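Local coordinates for protein 4-hydroxyphenylpyruvate dioxygenase (Pseudomonas putida, PDB 5HMQ) that catalyses the divalent-metal-dependent dehydration of 3-dehydroshikimate to protocatechuate, using a TIM-barrel domain fused to a domain resembling hydroxyphenylpyruvate dioxygenase, at residues C[34-37]-C[38-42]; C[272-276]-C[277-281]; C[459-462]-C[463-467]; C[504-507]-C[508-511]; C[546-550]-C[551-555]. All blocks are in the same frame, centred on the assembly; numbering follows the deposited sequence.

How the contacts relate
All five contacts are local, each joining residues about one helical turn apart, yet they occupy very different places. Contact 3 is the buried one: its aromatic rings and a carbonyl that accepts two hydrogen bonds sit near the centre of the chain. Contacts 1 and 2 lie at the surface, the first on a short helix of the TIM barrel, the second where helix 252-276 gives way to a loop and water joins opposite charges. Contacts 3, 4 and 5 belong to the same VOC region, but contact 4 leans on the second subunit, as contact 1 also does, whereas contact 5 packs its tyrosines within its own chain. Contacts 2 and 3 come nearest, about 7 Å between closest atoms.

Contact 1: residues C[34-37]-C[38-42]; sequences FEND and LLYYA
The side chain of Asn36 points its CG away from its own backbone N (chi1 -159°), while CG of Tyr40 is tucked beside the backbone N of that residue (chi1 -75°), and the two settings bring amide and phenol ring together one turn apart on the short helix 35-40. The amide oxygen arrives at the edge of the ring and in its plane, with Asn36 OD1 3.6 Å from Tyr40 CE1; the two flat groups stand steeply to each other, their planes 79° apart. The backbone carbonyl of Asn36 lies along the same border of the ring, Asn36 O being 3.2 Å from Tyr40 CD1. The amide oxygen also touches Leu39, whose CD2 is 3.7 Å from Asn36 OD1.

Beneath these side chains the helix is regular at first, Leu39 N donating to Glu35 O at 3.1 Å. It then slackens: Tyr40 N divides itself between Asn36 O and Asp37 O, and both bonds are weak. The polar ends of the pair are held across the dimer interface, Asn36 OD1 by Asn355 of the second subunit and Tyr40 OH by the carbonyl of Gly408 of the second subunit. Within the chain, Leu38 packs on Phe62 and Leu89, and Asp37 is bound by Lys19 and Thr9. Phe34, the N-cap residue, closes strand 30-34, and its side chain is about 5 Å from that of the metal ligand Glu241. The short helix therefore starts where a barrel strand ends, on the rim that carries the active site in TIM-barrel enzymes.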
# COMPACT_ATOMS: atom_id res chain seq x y z
N PHE C 34 -4.74 2.32 22.51
CA PHE C 34 -3.62 1.41 22.63
C PHE C 34 -2.47 2.14 23.31
O PHE C 34 -2.10 3.24 22.89
CB PHE C 34 -3.21 0.91 21.24
CG PHE C 34 -2.27 -0.26 21.25
CD1 PHE C 34 -2.69 -1.51 21.68
CD2 PHE C 34 -0.97 -0.13 20.79
CE1 PHE C 34 -1.83 -2.59 21.68
CE2 PHE C 34 -0.10 -1.21 20.78
CZ PHE C 34 -0.53 -2.44 21.23
N GLU C 35 -1.93 1.55 24.37
CA GLU C 35 -0.98 2.27 25.22
C GLU C 35 0.24 2.74 24.44
O GLU C 35 0.76 3.84 24.69
CB GLU C 35 -0.54 1.41 26.40
CG GLU C 35 0.40 2.14 27.34
CD GLU C 35 0.72 1.37 28.60
OE1 GLU C 35 0.64 0.12 28.57
OE2 GLU C 35 1.05 2.01 29.62
N ASN C 36 0.72 1.92 23.50
CA ASN C 36 1.90 2.31 22.73
C ASN C 36 1.66 3.59 21.94
O ASN C 36 2.59 4.35 21.70
CB ASN C 36 2.31 1.17 21.79
CG ASN C 36 3.77 1.28 21.35
OD1 ASN C 36 4.65 1.56 22.16
ND2 ASN C 36 4.01 1.06 20.07
N ASP C 37 0.41 3.83 21.52
CA ASP C 37 0.09 5.07 20.82
C ASP C 37 0.25 6.29 21.73
O ASP C 37 0.70 7.35 21.28
CB ASP C 37 -1.32 5.01 20.25
CG ASP C 37 -1.42 4.11 19.03
OD1 ASP C 37 -0.52 4.18 18.17
OD2 ASP C 37 -2.37 3.30 18.95
N LEU C 38 -0.12 6.16 23.01
CA LEU C 38 0.13 7.24 23.96
C LEU C 38 1.61 7.50 24.13
O LEU C 38 2.04 8.65 24.28
CB LEU C 38 -0.49 6.90 25.32
CG LEU C 38 -1.98 7.10 25.55
CD1 LEU C 38 -2.32 6.86 27.01
CD2 LEU C 38 -2.40 8.50 25.12
N LEU C 39 2.43 6.44 24.10
CA LEU C 39 3.86 6.58 24.35
C LEU C 39 4.52 7.46 23.31
O LEU C 39 5.47 8.19 23.63
CB LEU C 39 4.50 5.19 24.39
CG LEU C 39 5.93 5.05 24.89
CD1 LEU C 39 6.02 5.51 26.33
CD2 LEU C 39 6.38 3.61 24.76
N TYR C 40 4.04 7.41 22.07
CA TYR C 40 4.59 8.20 20.98
C TYR C 40 3.91 9.55 20.81
O TYR C 40 4.38 10.37 20.02
CB TYR C 40 4.51 7.41 19.67
CG TYR C 40 5.53 6.30 19.58
CD1 TYR C 40 5.39 5.13 20.32
CD2 TYR C 40 6.64 6.42 18.75
CE1 TYR C 40 6.32 4.12 20.24
CE2 TYR C 40 7.58 5.41 18.66
CZ TYR C 40 7.41 4.26 19.41
OH TYR C 40 8.35 3.25 19.32
N TYR C 41 2.82 9.80 21.53
CA TYR C 41 2.13 11.08 21.44
C TYR C 41 2.80 12.08 22.38
O TYR C 41 2.98 11.80 23.57
CB TYR C 41 0.65 10.91 21.80
CG TYR C 41 -0.13 12.20 21.86
CD1 TYR C 41 -0.20 13.04 20.76
CD2 TYR C 41 -0.80 12.57 23.02
CE1 TYR C 41 -0.92 14.22 20.81
CE2 TYR C 41 -1.53 13.75 23.08
CZ TYR C 41 -1.58 14.57 21.98
OH TYR C 41 -2.29 15.75 22.03
N ALA C 42 3.18 13.23 21.83
CA ALA C 42 3.95 14.21 22.59
C ALA C 42 3.10 14.94 23.63
O ALA C 42 3.66 15.49 24.59
CB ALA C 42 4.59 15.23 21.65

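Contact 2: residues C[272-276]-C[277-281]; sequences LRLEQ and ENTPI
Leu274 O accepts from Thr279 N, five residues on, in a bond of 3.1 Å with an N-H...O angle of 161°, and Glu275 O takes a second, weak bond from Asn278 N nested inside the first. Asn278 has left-handed helical torsions (phi 50°, psi 41°), and together these features make a Schellman motif at the C-terminal end of helix 252-276. Glu277 N is shared by weak bonds to Arg273 O and Leu274 O. The turn sends the chain back over the last helical turn, bringing the carbonyl of Thr279 against Leu274, with Thr279 O 3.3 Å from Leu274 CB. The side chains of these two residues cross at about a right angle; Leu274 CD1 is 4.0 Å from Thr279 OG1. Leu274 also packs against Ala227 of helix 222-231.

The aliphatic part of Arg273 lies against the carboxylate of Glu277, and a water links the two charged ends. The arginine chain is bent at chi2 and chi3, and its CD comes 3.6 Å from Glu277 OE2, while the extended glutamate passes obliquely across it. The charged ends stay 4.8 Å apart, Arg273 NH1 to Glu277 OE2. A water fills this gap: it accepts from Arg273 NH1 at 2.8 Å, in the guanidinium plane, and donates to Glu277 OE2 at 2.9 Å. Arg273 NH2 makes a direct salt bridge with Asp221. One guanidinium group thus serves two carboxylates, Asp221 by contact and Glu277 through water, and the pull of the exposed glutamate is probably the weaker because solvent stands between the charges.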
# COMPACT_ATOMS: atom_id res chain seq x y z
N LEU C 272 -29.57 -11.30 10.73
CA LEU C 272 -30.15 -12.37 9.93
C LEU C 272 -29.89 -13.73 10.56
O LEU C 272 -30.73 -14.63 10.49
CB LEU C 272 -29.60 -12.32 8.51
CG LEU C 272 -29.97 -11.09 7.68
CD1 LEU C 272 -29.10 -10.99 6.44
CD2 LEU C 272 -31.45 -11.14 7.30
N ARG C 273 -28.71 -13.90 11.17
CA ARG C 273 -28.40 -15.17 11.83
C ARG C 273 -29.35 -15.43 12.99
O ARG C 273 -29.83 -16.56 13.15
CB ARG C 273 -26.95 -15.18 12.30
CG ARG C 273 -26.54 -16.45 13.00
CD ARG C 273 -26.35 -17.58 12.00
NE ARG C 273 -25.38 -17.23 10.96
CZ ARG C 273 -24.09 -17.52 11.01
NH1 ARG C 273 -23.60 -18.17 12.05
NH2 ARG C 273 -23.28 -17.16 10.02
N LEU C 274 -29.66 -14.41 13.80
CA LEU C 274 -30.60 -14.61 14.89
C LEU C 274 -32.00 -14.90 14.38
O LEU C 274 -32.73 -15.70 14.97
CB LEU C 274 -30.65 -13.41 15.85
CG LEU C 274 -29.53 -12.93 16.78
CD1 LEU C 274 -28.82 -14.10 17.46
CD2 LEU C 274 -28.55 -11.95 16.16
N GLU C 275 -32.41 -14.24 13.29
CA GLU C 275 -33.74 -14.49 12.74
C GLU C 275 -33.89 -15.94 12.28
O GLU C 275 -34.96 -16.54 12.42
CB GLU C 275 -34.05 -13.54 11.58
CG GLU C 275 -33.81 -12.08 11.93
CD GLU C 275 -34.60 -11.15 11.03
OE1 GLU C 275 -35.42 -11.64 10.23
OE2 GLU C 275 -34.35 -9.93 11.06
N GLN C 276 -32.81 -16.51 11.74
CA GLN C 276 -32.84 -17.88 11.23
C GLN C 276 -32.77 -18.92 12.33
O GLN C 276 -33.13 -20.08 12.10
CB GLN C 276 -31.68 -18.08 10.26
CG GLN C 276 -31.81 -17.29 8.98
CD GLN C 276 -30.47 -17.00 8.36
OE1 GLN C 276 -29.45 -17.56 8.76
NE2 GLN C 276 -30.45 -16.11 7.37
N GLU C 277 -32.31 -18.54 13.53
CA GLU C 277 -32.24 -19.44 14.67
C GLU C 277 -33.43 -19.25 15.60
O GLU C 277 -33.40 -19.73 16.74
CB GLU C 277 -30.91 -19.24 15.39
CG GLU C 277 -29.71 -19.48 14.46
CD GLU C 277 -28.36 -19.33 15.14
OE1 GLU C 277 -28.29 -18.67 16.20
OE2 GLU C 277 -27.36 -19.84 14.60
N ASN C 278 -34.48 -18.57 15.12
CA ASN C 278 -35.70 -18.29 15.89
C ASN C 278 -35.40 -17.69 17.26
O ASN C 278 -36.04 -18.03 18.26
CB ASN C 278 -36.56 -19.54 16.01
CG ASN C 278 -37.05 -20.04 14.67
OD1 ASN C 278 -37.67 -19.31 13.90
ND2 ASN C 278 -36.74 -21.30 14.36
N THR C 279 -34.41 -16.79 17.31
CA THR C 279 -34.12 -16.00 18.50
C THR C 279 -33.82 -14.56 18.10
O THR C 279 -32.71 -14.06 18.30
CB THR C 279 -32.96 -16.60 19.30
OG1 THR C 279 -31.78 -16.61 18.48
CG2 THR C 279 -33.28 -18.01 19.78
N PRO C 280 -34.79 -13.86 17.49
CA PRO C 280 -34.52 -12.51 17.00
C PRO C 280 -34.24 -11.54 18.15
O PRO C 280 -34.47 -11.82 19.32
CB PRO C 280 -35.81 -12.12 16.26
CG PRO C 280 -36.56 -13.41 16.07
CD PRO C 280 -36.18 -14.27 17.24
N ILE C 281 -33.73 -10.38 17.77
CA ILE C 281 -33.34 -9.34 18.71
C ILE C 281 -34.34 -8.20 18.58
O ILE C 281 -35.04 -8.07 17.57
CB ILE C 281 -31.89 -8.86 18.45
CG1 ILE C 281 -31.34 -8.05 19.62
CG2 ILE C 281 -31.82 -8.05 17.15
CD1 ILE C 281 -29.91 -7.59 19.43
O HOH W 1 -24.45 -19.48 14.40

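Contact 3: residues C[459-462]-C[463-467]; sequences VLFY and KSLFD
Phe461, Leu465 and Phe466 pack closely on the buried side of helix 455-465, and Tyr462 completes an aromatic cluster with the two phenylalanines. Phe466 turns an edge toward the face of Phe461 in an offset edge-to-face pair, its CE2 3.9 Å from Phe461 CE2 and the planes at 62°. A methyl of Leu465 adds to the same ring, Leu465 CD2 lying 3.7 Å from Phe461 CE1. Tyr462 meets Phe466 obliquely, Tyr462 CD1 to Phe466 CD2 being 4.0 Å, and Leu411 of strand 410-414 packs on all three aromatic side chains.

The carbonyl of Leu460 is gripped twice, by Ser464 OG at 2.7 Å and Ser464 N at 3.0 Å, which reach Leu460 O from opposite faces of its plane. With chi1 at 63°, the hydroxyl folds back over its own helix and is satisfied there. In the VOC fold this helix follows strand 440-450 and precedes strand 469-474, as in the βαβββ unit of the family.

The looser side belongs to Lys463, which is partly exposed. Its extended chain runs alongside the side chain of Val459, which it meets only at Lys463 CD, 4.1 Å from Val459 CG1, and carries NZ onward to the carbonyl of Gly216.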
# COMPACT_ATOMS: atom_id res chain seq x y z
N VAL C 459 -13.09 -6.33 -1.38
CA VAL C 459 -13.90 -7.47 -0.96
C VAL C 459 -15.06 -7.01 -0.09
O VAL C 459 -16.22 -7.38 -0.31
CB VAL C 459 -13.02 -8.50 -0.22
CG1 VAL C 459 -13.89 -9.56 0.45
CG2 VAL C 459 -12.04 -9.15 -1.18
N LEU C 460 -14.77 -6.17 0.91
CA LEU C 460 -15.82 -5.65 1.78
C LEU C 460 -16.78 -4.76 1.00
O LEU C 460 -17.99 -4.74 1.27
CB LEU C 460 -15.20 -4.88 2.95
CG LEU C 460 -16.18 -4.18 3.89
CD1 LEU C 460 -17.19 -5.16 4.45
CD2 LEU C 460 -15.41 -3.51 5.02
N PHE C 461 -16.27 -4.01 0.02
CA PHE C 461 -17.12 -3.15 -0.80
C PHE C 461 -18.21 -3.96 -1.49
O PHE C 461 -19.39 -3.60 -1.44
CB PHE C 461 -16.25 -2.41 -1.82
CG PHE C 461 -17.03 -1.67 -2.88
CD1 PHE C 461 -17.50 -0.39 -2.64
CD2 PHE C 461 -17.28 -2.25 -4.11
CE1 PHE C 461 -18.21 0.30 -3.62
CE2 PHE C 461 -17.99 -1.58 -5.09
CZ PHE C 461 -18.45 -0.30 -4.84
N TYR C 462 -17.83 -5.07 -2.13
CA TYR C 462 -18.81 -5.87 -2.86
C TYR C 462 -19.66 -6.73 -1.93
O TYR C 462 -20.84 -6.95 -2.19
CB TYR C 462 -18.10 -6.74 -3.90
CG TYR C 462 -17.94 -6.04 -5.24
CD1 TYR C 462 -19.04 -5.88 -6.09
CD2 TYR C 462 -16.71 -5.55 -5.65
CE1 TYR C 462 -18.91 -5.24 -7.31
CE2 TYR C 462 -16.57 -4.91 -6.88
CZ TYR C 462 -17.68 -4.76 -7.70
OH TYR C 462 -17.55 -4.13 -8.92
N LYS C 463 -19.07 -7.24 -0.84
CA LYS C 463 -19.85 -8.05 0.09
C LYS C 463 -20.95 -7.24 0.76
O LYS C 463 -22.07 -7.73 0.95
CB LYS C 463 -18.94 -8.67 1.16
CG LYS C 463 -18.25 -9.95 0.75
CD LYS C 463 -17.56 -10.58 1.95
CE LYS C 463 -17.11 -12.01 1.65
NZ LYS C 463 -16.43 -12.62 2.82
N SER C 464 -20.67 -5.99 1.13
CA SER C 464 -21.64 -5.21 1.88
C SER C 464 -22.62 -4.46 0.98
O SER C 464 -23.84 -4.62 1.12
CB SER C 464 -20.93 -4.24 2.83
OG SER C 464 -20.16 -3.29 2.13
N LEU C 465 -22.11 -3.66 0.05
CA LEU C 465 -22.99 -2.84 -0.77
C LEU C 465 -23.88 -3.67 -1.69
O LEU C 465 -25.02 -3.30 -1.95
CB LEU C 465 -22.18 -1.84 -1.61
CG LEU C 465 -21.82 -0.51 -0.94
CD1 LEU C 465 -20.68 -0.68 0.05
CD2 LEU C 465 -21.48 0.55 -1.99
N PHE C 466 -23.37 -4.80 -2.19
CA PHE C 466 -24.09 -5.58 -3.19
C PHE C 466 -24.37 -7.01 -2.74
O PHE C 466 -24.88 -7.81 -3.54
CB PHE C 466 -23.31 -5.57 -4.50
CG PHE C 466 -23.14 -4.20 -5.08
CD1 PHE C 466 -24.18 -3.61 -5.80
CD2 PHE C 466 -21.97 -3.49 -4.89
CE1 PHE C 466 -24.03 -2.34 -6.32
CE2 PHE C 466 -21.83 -2.22 -5.41
CZ PHE C 466 -22.86 -1.64 -6.13
N ASP C 467 -24.05 -7.35 -1.49
CA ASP C 467 -24.36 -8.67 -0.91
C ASP C 467 -23.77 -9.80 -1.75
O ASP C 467 -24.41 -10.83 -1.97
CB ASP C 467 -25.87 -8.85 -0.72
CG ASP C 467 -26.20 -9.96 0.26
OD1 ASP C 467 -25.34 -10.29 1.10
OD2 ASP C 467 -27.33 -10.50 0.19

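Contact 4: residues C[504-507]-C[508-511]; sequences NRNT and AIAH
Thr507 and His511 make a one-turn contact along the short helix 505-510, which lies in the VOC region between strands 496-501 and 520-528. The two side chains lie next to each other and point the same way. The threonine methyl meets the imidazole obliquely, Thr507 CG2 being only 3.1 Å from His511 CD2, a very close approach. CG2 is brought there because it is the branch opposite the backbone N of Thr507. His511 N also donates to Thr507 O at 2.8 Å, nearly straight at 166°, so that the last residue of the segment is still tied to the helix although its backbone has left helical torsions.

The other bonds are those of a helix: Ile509 N to Arg505 O at 3.1 Å, and Ala510 N to Asn506 O at 3.0 Å. Ile509 runs beside Asn506, its CD1 3.8 Å from Asn506 OD1.

The helix packs on the second subunit, which all eight residues of the contact approach. Arg505 forms a salt bridge with Asp456 of the second subunit, at the start of its helix 455-465, and binds the carbonyl of Arg212 of the same neighbouring subunit. Asn506 packs on Ile501 and Ile509 on Lys484, residues of strands 496-501 and 484-489 of that subunit.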
# COMPACT_ATOMS: atom_id res chain seq x y z
N ASN C 504 3.36 -4.76 -8.09
CA ASN C 504 3.67 -3.44 -7.58
C ASN C 504 4.47 -2.66 -8.61
O ASN C 504 5.02 -3.23 -9.56
CB ASN C 504 4.45 -3.50 -6.26
CG ASN C 504 5.90 -3.94 -6.44
OD1 ASN C 504 6.58 -3.49 -7.34
ND2 ASN C 504 6.39 -4.79 -5.55
N ARG C 505 4.49 -1.34 -8.47
CA ARG C 505 5.34 -0.55 -9.35
C ARG C 505 6.82 -0.78 -9.04
O ARG C 505 7.65 -0.82 -9.96
CB ARG C 505 4.97 0.93 -9.28
CG ARG C 505 4.91 1.52 -7.89
CD ARG C 505 4.51 2.99 -7.96
NE ARG C 505 4.97 3.75 -6.80
CZ ARG C 505 5.11 5.07 -6.79
NH1 ARG C 505 4.84 5.78 -7.87
NH2 ARG C 505 5.53 5.68 -5.68
N ASN C 506 7.17 -0.94 -7.76
CA ASN C 506 8.58 -1.04 -7.35
C ASN C 506 9.26 -2.34 -7.79
O ASN C 506 10.49 -2.38 -7.85
CB ASN C 506 8.69 -0.88 -5.84
CG ASN C 506 8.76 0.58 -5.41
OD1 ASN C 506 8.66 1.49 -6.24
ND2 ASN C 506 8.92 0.82 -4.11
N THR C 507 8.49 -3.39 -8.08
CA THR C 507 9.03 -4.62 -8.66
C THR C 507 9.24 -4.47 -10.16
O THR C 507 10.20 -5.03 -10.71
CB THR C 507 8.10 -5.80 -8.34
OG1 THR C 507 8.13 -6.08 -6.94
CG2 THR C 507 8.42 -7.03 -9.15
N ALA C 508 8.37 -3.72 -10.83
CA ALA C 508 8.61 -3.40 -12.23
C ALA C 508 9.89 -2.59 -12.39
O ALA C 508 10.59 -2.73 -13.40
CB ALA C 508 7.42 -2.64 -12.81
N ILE C 509 10.21 -1.75 -11.41
CA ILE C 509 11.48 -1.04 -11.43
C ILE C 509 12.62 -1.99 -11.09
O ILE C 509 13.66 -2.01 -11.76
CB ILE C 509 11.44 0.16 -10.46
CG1 ILE C 509 10.28 1.09 -10.78
CG2 ILE C 509 12.76 0.91 -10.49
CD1 ILE C 509 10.07 2.17 -9.74
N ALA C 510 12.43 -2.79 -10.04
CA ALA C 510 13.50 -3.66 -9.56
C ALA C 510 13.90 -4.70 -10.60
O ALA C 510 15.09 -5.00 -10.74
CB ALA C 510 13.09 -4.34 -8.26
N HIS C 511 12.95 -5.25 -11.34
CA HIS C 511 13.29 -6.18 -12.40
C HIS C 511 13.45 -5.49 -13.74
O HIS C 511 13.32 -6.13 -14.79
CB HIS C 511 12.24 -7.28 -12.55
CG HIS C 511 11.90 -7.99 -11.27
ND1 HIS C 511 12.87 -8.49 -10.41
CD2 HIS C 511 10.71 -8.39 -10.77
CE1 HIS C 511 12.28 -9.09 -9.39
NE2 HIS C 511 10.97 -9.04 -9.59

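Contact 5: residues C[546-550]-C[551-555]; sequences LEIPL and NYYDD
Leu550 O is gripped by two backbone donors, Asp554 N at 3.0 Å, which comes nearly along the C=O axis, and Tyr553 N at 2.9 Å in a weak, bent bond. One residue earlier, Pro549 O accepts from Tyr552 N at 3.2 Å. These bonds fold the loop into the first turn of helix 550-559.

Ile548 supplies the apolar part. Its CG2, opposite the backbone N, reaches both tyrosines, lying 3.5 Å from Tyr552 CD2 and 3.5 Å from Tyr553 CE2. The isoleucine runs alongside Tyr552 but crosses Tyr553 at about a right angle, and the phenol oxygen comes over its branch point, Tyr553 OH to Ile548 CB being 3.4 Å. The rings also touch each other: Tyr552 CD2 sits above the centre of one face of Tyr553. Both phenols are held farther on, Tyr552 OH by Tyr577 N and Asn616, Tyr553 OH by the carbonyl of Val575, which probably helps hold the rings in position.

On the exposed side a methyl of Leu550 leans against the carboxylate of Asp554, Leu550 CD2 to Asp554 OD2 measuring 3.3 Å. Ile548 and Tyr552 pack on Leu576, and Tyr553 on helix 564-572. The turn is thus a helix entry laid against strand 576-579, an edge strand, within this chain, of the VOC sheet whose strands carry the magnesium ligands His445, His523 and Glu601.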
# COMPACT_ATOMS: atom_id res chain seq x y z
N LEU C 546 -4.18 -18.27 -27.95
CA LEU C 546 -2.88 -18.82 -27.55
C LEU C 546 -2.62 -20.18 -28.19
O LEU C 546 -3.54 -20.96 -28.44
CB LEU C 546 -2.81 -18.96 -26.03
CG LEU C 546 -3.10 -17.70 -25.22
CD1 LEU C 546 -3.04 -18.02 -23.74
CD2 LEU C 546 -2.10 -16.61 -25.58
N GLU C 547 -1.34 -20.45 -28.43
CA GLU C 547 -0.88 -21.77 -28.86
C GLU C 547 -0.50 -22.59 -27.63
O GLU C 547 0.32 -22.16 -26.82
CB GLU C 547 0.32 -21.66 -29.79
CG GLU C 547 0.94 -23.00 -30.16
CD GLU C 547 2.06 -22.88 -31.17
OE1 GLU C 547 1.99 -21.98 -32.04
OE2 GLU C 547 3.03 -23.67 -31.09
N ILE C 548 -1.10 -23.76 -27.51
CA ILE C 548 -0.91 -24.63 -26.36
C ILE C 548 0.08 -25.73 -26.75
O ILE C 548 -0.11 -26.37 -27.79
CB ILE C 548 -2.24 -25.24 -25.88
CG1 ILE C 548 -3.26 -24.13 -25.61
CG2 ILE C 548 -2.03 -26.08 -24.64
CD1 ILE C 548 -2.78 -23.09 -24.62
N PRO C 549 1.13 -25.96 -25.96
CA PRO C 549 2.16 -26.93 -26.37
C PRO C 549 1.62 -28.35 -26.38
O PRO C 549 0.62 -28.68 -25.74
CB PRO C 549 3.25 -26.76 -25.31
CG PRO C 549 2.98 -25.43 -24.67
CD PRO C 549 1.50 -25.26 -24.72
N LEU C 550 2.31 -29.20 -27.14
CA LEU C 550 1.88 -30.58 -27.32
C LEU C 550 1.90 -31.35 -26.00
O LEU C 550 1.01 -32.16 -25.73
CB LEU C 550 2.76 -31.27 -28.36
CG LEU C 550 2.19 -32.37 -29.26
CD1 LEU C 550 3.20 -32.75 -30.33
CD2 LEU C 550 1.77 -33.61 -28.47
N ASN C 551 2.91 -31.09 -25.16
CA ASN C 551 3.04 -31.82 -23.90
C ASN C 551 1.83 -31.64 -22.99
O ASN C 551 1.57 -32.50 -22.15
CB ASN C 551 4.32 -31.40 -23.18
CG ASN C 551 4.43 -29.89 -22.99
OD1 ASN C 551 3.45 -29.22 -22.67
ND2 ASN C 551 5.63 -29.36 -23.18
N TYR C 552 1.09 -30.54 -23.14
CA TYR C 552 -0.14 -30.37 -22.37
C TYR C 552 -1.16 -31.43 -22.74
O TYR C 552 -1.83 -32.00 -21.87
CB TYR C 552 -0.71 -28.97 -22.61
CG TYR C 552 -2.08 -28.75 -22.01
CD1 TYR C 552 -2.23 -28.52 -20.65
CD2 TYR C 552 -3.23 -28.77 -22.80
CE1 TYR C 552 -3.48 -28.31 -20.09
CE2 TYR C 552 -4.48 -28.57 -22.25
CZ TYR C 552 -4.60 -28.34 -20.89
OH TYR C 552 -5.84 -28.14 -20.34
N TYR C 553 -1.31 -31.72 -24.04
CA TYR C 553 -2.28 -32.71 -24.48
C TYR C 553 -1.78 -34.13 -24.29
O TYR C 553 -2.59 -35.05 -24.12
CB TYR C 553 -2.67 -32.44 -25.93
CG TYR C 553 -3.25 -31.06 -26.11
CD1 TYR C 553 -4.57 -30.79 -25.76
CD2 TYR C 553 -2.48 -30.01 -26.60
CE1 TYR C 553 -5.11 -29.53 -25.91
CE2 TYR C 553 -3.01 -28.75 -26.75
CZ TYR C 553 -4.32 -28.51 -26.40
OH TYR C 553 -4.85 -27.25 -26.55
N ASP C 554 -0.46 -34.34 -24.34
CA ASP C 554 0.09 -35.62 -23.92
C ASP C 554 -0.23 -35.89 -22.46
O ASP C 554 -0.50 -37.03 -22.07
CB ASP C 554 1.60 -35.65 -24.14
CG ASP C 554 1.98 -35.72 -25.60
OD1 ASP C 554 1.19 -36.26 -26.40
OD2 ASP C 554 3.08 -35.24 -25.96
N ASP C 555 -0.21 -34.84 -21.63
CA ASP C 555 -0.55 -34.99 -20.22
C ASP C 555 -2.02 -35.33 -20.04
O ASP C 555 -2.38 -36.14 -19.17
CB ASP C 555 -0.19 -33.72 -19.46
CG ASP C 555 -0.39 -33.86 -17.96
OD1 ASP C 555 -1.53 -33.68 -17.49
OD2 ASP C 555 0.60 -34.15 -17.26